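Aldehyde dehydrogenase (Trypanosoma brucei, PDB 5NNO) probably oxidises aldehydes to carboxylic acids with NAD+ as the electron acceptor. Local coordinates at residues 431-436 / 443-448. Residues are numbered along the deposited sequence; the frame is centred on the assembly and turned at random.
Sequences LPFGGV and AYHGRY. With NAD (nicotinamide-adenine-dinucleotide), chain C.
Phe433 and Tyr444 join the two segments through a reciprocal pair of backbone hydrogen bonds, a single antiparallel bridge of the hydrogen-bonded type. Phe433 N gives to Tyr444 O at 2.9 Å, lying in the carbonyl plane, and Tyr444 N returns a bond to Phe433 O at 3.0 Å, tilted 27° from the plane of the Phe433 carbonyl. Phe433 O also receives a CA-H...O contact from Ala443 CA at 3.1 Å.

Two CH-pi contacts flank no common ring: Phe433 CB sits over the face of the His445 imidazole, 3.7 Å from its centroid, and Pro432 CG lies 3.7 Å from the Tyr448 ring centroid, almost on the ring normal. The Phe433 and His445 rings, although nearly parallel, are slid so far apart that they barely overlap. With CG anti to the backbone N (chi1 -171°), the phenyl lies beside the imidazole, and its edge, at CE2, meets the NAD carboxamide, 3.5 Å from O7N. The bridge thereby ties the Phe433 wall of the aldehyde dehydrogenase cofactor pocket to the turn leading into helix 447-452. Tyr444 packs against helix 132-143 and Glu223, an NAD-binding and predicted active-site residue.

Among apolar contacts, Pro432 CB meets Ala443 CB at 3.6 Å. Arg456 of the second subunit packs on both Pro432 and Tyr448.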
ATOM      1  N   LEU A 431       3.652   6.623  16.092  1.00 20.45           N
ATOM      2  CA  LEU A 431       2.398   6.023  15.591  1.00 19.83           C
ATOM      3  C   LEU A 431       2.270   6.352  14.113  1.00 19.30           C
ATOM      4  O   LEU A 431       2.630   7.458  13.706  1.00 19.46           O
ATOM      5  CB  LEU A 431       1.157   6.553  16.322  1.00 19.91           C
ATOM      6  CG  LEU A 431       1.019   6.300  17.842  1.00 20.54           C
ATOM      7  CD1 LEU A 431      -0.304   6.783  18.423  1.00 20.60           C
ATOM      8  CD2 LEU A 431       1.220   4.830  18.181  1.00 20.61           C
ATOM      9  N   PRO A 432       1.755   5.419  13.301  1.00 18.82           N
ATOM     10  CA  PRO A 432       1.419   5.843  11.934  1.00 18.45           C
ATOM     11  C   PRO A 432       0.122   6.654  11.930  1.00 18.34           C
ATOM     12  O   PRO A 432      -0.734   6.469  12.793  1.00 18.38           O
ATOM     13  CB  PRO A 432       1.224   4.529  11.166  1.00 18.11           C
ATOM     14  CG  PRO A 432       1.256   3.437  12.180  1.00 18.29           C
ATOM     15  CD  PRO A 432       1.358   4.027  13.559  1.00 18.71           C
ATOM     16  N   PHE A 433       0.013   7.544  10.950  1.00 18.29           N
ATOM     17  CA  PHE A 433      -1.153   8.388  10.794  1.00 18.27           C
ATOM     18  C   PHE A 433      -1.709   8.094   9.430  1.00 17.97           C
ATOM     19  O   PHE A 433      -1.010   8.228   8.441  1.00 18.01           O
ATOM     20  CB  PHE A 433      -0.829   9.890  10.923  1.00 18.72           C
ATOM     21  CG  PHE A 433      -2.060  10.740  10.964  1.00 18.80           C
ATOM     22  CD1 PHE A 433      -2.849  10.771  12.110  1.00 18.89           C
ATOM     23  CD2 PHE A 433      -2.462  11.464   9.849  1.00 18.85           C
ATOM     24  CE1 PHE A 433      -4.009  11.509  12.141  1.00 18.99           C
ATOM     25  CE2 PHE A 433      -3.627  12.213   9.879  1.00 18.99           C
ATOM     26  CZ  PHE A 433      -4.402  12.231  11.026  1.00 19.03           C
ATOM     27  N   GLY A 434      -2.976   7.711   9.398  1.00 17.78           N
ATOM     28  CA  GLY A 434      -3.625   7.300   8.183  1.00 17.61           C
ATOM     29  C   GLY A 434      -5.012   6.758   8.430  1.00 17.51           C
ATOM     30  O   GLY A 434      -5.392   6.474   9.576  1.00 17.54           O
ATOM     31  N   GLY A 435      -5.762   6.633   7.339  1.00 17.51           N
ATOM     32  CA  GLY A 435      -7.118   6.163   7.347  1.00 17.53           C
ATOM     33  C   GLY A 435      -7.297   4.708   7.012  1.00 17.50           C
ATOM     34  O   GLY A 435      -6.332   3.944   7.006  1.00 17.43           O
ATOM     35  N   VAL A 436      -8.548   4.336   6.756  1.00 17.65           N
ATOM     36  CA  VAL A 436      -8.958   2.998   6.275  1.00 17.82           C
ATOM     37  C   VAL A 436     -10.348   3.132   5.641  1.00 18.11           C
ATOM     38  O   VAL A 436     -11.082   4.003   6.050  1.00 18.14           O
ATOM     39  CB  VAL A 436      -8.941   1.954   7.407  1.00 17.87           C
ATOM     40  CG1 VAL A 436      -9.906   2.321   8.520  1.00 17.96           C
ATOM     41  CG2 VAL A 436      -9.219   0.561   6.874  1.00 18.17           C
ATOM     42  N   ALA A 443      -0.246   5.095   5.480  1.00 17.59           N
ATOM     43  CA  ALA A 443       0.043   5.862   6.654  1.00 17.67           C
ATOM     44  C   ALA A 443       1.445   6.500   6.540  1.00 17.95           C
ATOM     45  O   ALA A 443       2.268   6.076   5.735  1.00 18.02           O
ATOM     46  CB  ALA A 443      -0.085   4.982   7.885  1.00 17.58           C
ATOM     47  N   TYR A 444       1.664   7.555   7.313  1.00 18.21           N
ATOM     48  CA  TYR A 444       2.930   8.260   7.332  1.00 18.63           C
ATOM     49  C   TYR A 444       3.167   8.916   8.700  1.00 18.95           C
ATOM     50  O   TYR A 444       2.394   8.664   9.637  1.00 18.81           O
ATOM     51  CB  TYR A 444       3.005   9.231   6.139  1.00 18.93           C
ATOM     52  CG  TYR A 444       2.301  10.577   6.223  1.00 19.25           C
ATOM     53  CD1 TYR A 444       0.916  10.668   6.293  1.00 19.01           C
ATOM     54  CD2 TYR A 444       3.029  11.772   6.137  1.00 19.90           C
ATOM     55  CE1 TYR A 444       0.277  11.907   6.346  1.00 19.37           C
ATOM     56  CE2 TYR A 444       2.397  13.006   6.174  1.00 20.32           C
ATOM     57  CZ  TYR A 444       1.022  13.073   6.275  1.00 20.04           C
ATOM     58  OH  TYR A 444       0.399  14.292   6.299  1.00 20.51           O
ATOM     59  N   HIS A 445       4.217   9.741   8.776  1.00 19.50           N
ATOM     60  CA  HIS A 445       4.883  10.264   9.991  1.00 20.03           C
ATOM     61  C   HIS A 445       6.082   9.391  10.367  1.00 20.16           C
ATOM     62  O   HIS A 445       5.925   8.187  10.606  1.00 19.77           O
ATOM     63  CB  HIS A 445       3.972  10.413  11.224  1.00 20.03           C
ATOM     64  CG  HIS A 445       2.891  11.433  11.072  1.00 20.09           C
ATOM     65  ND1 HIS A 445       2.541  11.977   9.856  1.00 20.03           N
ATOM     66  CD2 HIS A 445       2.047  11.977  11.977  1.00 20.26           C
ATOM     67  CE1 HIS A 445       1.545  12.834  10.022  1.00 20.18           C
ATOM     68  NE2 HIS A 445       1.232  12.856  11.303  1.00 20.30           N
ATOM     69  N   GLY A 446       7.275  10.000  10.397  1.00 20.80           N
ATOM     70  CA  GLY A 446       8.463   9.410  11.038  1.00 21.16           C
ATOM     71  C   GLY A 446       8.970   8.184  10.307  1.00 20.77           C
ATOM     72  O   GLY A 446       9.145   8.223   9.109  1.00 20.63           O
ATOM     73  N   ARG A 447       9.150   7.079  11.021  1.00 20.67           N
ATOM     74  CA  ARG A 447       9.424   5.777  10.411  1.00 20.31           C
ATOM     75  C   ARG A 447       8.437   5.367   9.314  1.00 19.65           C
ATOM     76  O   ARG A 447       8.814   4.660   8.372  1.00 19.50           O
ATOM     77  CB  ARG A 447       9.444   4.670  11.491  1.00 20.37           C
ATOM     78  CG  ARG A 447      10.002   3.329  10.997  1.00 20.25           C
ATOM     79  CD  ARG A 447       9.887   2.236  12.082  1.00 20.43           C
ATOM     80  NE  ARG A 447      10.989   2.291  13.063  1.00 21.18           N
ATOM     81  CZ  ARG A 447      12.170   1.683  12.945  1.00 21.58           C
ATOM     82  NH1 ARG A 447      12.484   0.950  11.884  1.00 21.30           N
ATOM     83  NH2 ARG A 447      13.069   1.838  13.914  1.00 22.37           N
ATOM     84  N   TYR A 448       7.178   5.774   9.448  1.00 19.35           N
ATOM     85  CA  TYR A 448       6.092   5.298   8.577  1.00 18.83           C
ATOM     86  C   TYR A 448       6.009   6.097   7.278  1.00 18.84           C
ATOM     87  O   TYR A 448       5.528   5.602   6.253  1.00 18.58           O
ATOM     88  CB  TYR A 448       4.751   5.317   9.350  1.00 18.59           C
ATOM     89  CG  TYR A 448       4.819   4.553  10.663  1.00 18.74           C
ATOM     90  CD1 TYR A 448       4.840   3.154  10.679  1.00 18.63           C
ATOM     91  CD2 TYR A 448       4.913   5.222  11.877  1.00 19.13           C
ATOM     92  CE1 TYR A 448       4.932   2.441  11.854  1.00 18.90           C
ATOM     93  CE2 TYR A 448       5.008   4.528  13.072  1.00 19.41           C
ATOM     94  CZ  TYR A 448       5.017   3.127  13.061  1.00 19.30           C
ATOM     95  OH  TYR A 448       5.094   2.436  14.282  1.00 19.73           O
TER
HETATM   96  PA  NAD C 601      -9.749  19.913  -1.444  1.00 29.84           P
HETATM   97  O1A NAD C 601     -11.038  19.826  -2.237  1.00 27.58           O
HETATM   98  O2A NAD C 601      -9.064  21.236  -1.151  1.00 27.58           O
HETATM   99  O5B NAD C 601      -8.688  18.943  -2.187  1.00 28.34           O
HETATM  100  C5B NAD C 601      -7.299  18.881  -1.845  1.00 26.98           C
HETATM  101  C4B NAD C 601      -6.404  19.035  -3.077  1.00 25.90           C
HETATM  102  O4B NAD C 601      -7.041  18.430  -4.213  1.00 24.95           O
HETATM  103  C3B NAD C 601      -6.078  20.488  -3.448  1.00 25.44           C
HETATM  104  O3B NAD C 601      -4.663  20.670  -3.620  1.00 24.36           O
HETATM  105  C2B NAD C 601      -6.808  20.740  -4.752  1.00 25.01           C
HETATM  106  O2B NAD C 601      -6.047  21.566  -5.639  1.00 24.44           O
HETATM  107  C1B NAD C 601      -6.993  19.332  -5.317  1.00 24.75           C
HETATM  108  N9A NAD C 601      -8.190  19.162  -6.179  1.00 24.01           N
HETATM  109  C8A NAD C 601      -9.445  19.641  -6.008  1.00 24.53           C
HETATM  110  N7A NAD C 601     -10.247  19.268  -7.047  1.00 24.00           N
HETATM  111  C5A NAD C 601      -9.490  18.534  -7.890  1.00 23.10           C
HETATM  112  C6A NAD C 601      -9.679  17.825  -9.173  1.00 22.56           C
HETATM  113  N6A NAD C 601     -10.879  17.834  -9.764  1.00 22.28           N
HETATM  114  N1A NAD C 601      -8.634  17.180  -9.732  1.00 22.55           N
HETATM  115  C2A NAD C 601      -7.421  17.163  -9.147  1.00 23.11           C
HETATM  116  N3A NAD C 601      -7.175  17.785  -7.979  1.00 22.84           N
HETATM  117  C4A NAD C 601      -8.145  18.473  -7.318  1.00 23.32           C
HETATM  118  O3  NAD C 601     -10.050  19.205  -0.035  1.00 25.55           O
HETATM  119  PN  NAD C 601     -11.275  19.760   0.856  1.00 24.21           P
HETATM  120  O1N NAD C 601     -12.586  19.267   0.279  1.00 24.88           O
HETATM  121  O2N NAD C 601     -11.113  21.245   1.044  1.00 21.37           O
HETATM  122  O5D NAD C 601     -11.002  18.948   2.221  1.00 21.10           O
HETATM  123  C5D NAD C 601     -11.616  17.667   2.240  1.00 18.32           C
HETATM  124  C4D NAD C 601     -11.080  16.695   3.262  1.00 16.45           C
HETATM  125  O4D NAD C 601      -9.674  16.721   3.499  1.00 14.84           O
HETATM  126  C3D NAD C 601     -11.719  16.937   4.604  1.00 15.90           C
HETATM  127  O3D NAD C 601     -12.984  16.283   4.604  1.00 15.88           O
HETATM  128  C2D NAD C 601     -10.706  16.346   5.558  1.00 15.10           C
HETATM  129  O2D NAD C 601     -11.290  15.273   6.288  1.00 14.45           O
HETATM  130  C1D NAD C 601      -9.538  15.903   4.659  1.00 14.33           C
HETATM  131  N1N NAD C 601      -8.261  16.060   5.350  1.00 13.34           N
HETATM  132  C2N NAD C 601      -7.569  14.972   5.753  1.00 13.06           C
HETATM  133  C3N NAD C 601      -6.362  15.111   6.452  1.00 12.50           C
HETATM  134  C7N NAD C 601      -5.547  13.938   6.921  1.00 12.00           C
HETATM  135  O7N NAD C 601      -4.337  14.061   6.983  1.00 11.81           O
HETATM  136  N7N NAD C 601      -6.137  12.794   7.263  1.00 11.66           N
HETATM  137  C4N NAD C 601      -5.890  16.391   6.714  1.00 12.81           C
HETATM  138  C5N NAD C 601      -6.617  17.487   6.285  1.00 12.52           C
HETATM  139  C6N NAD C 601      -7.808  17.297   5.604  1.00 13.16           C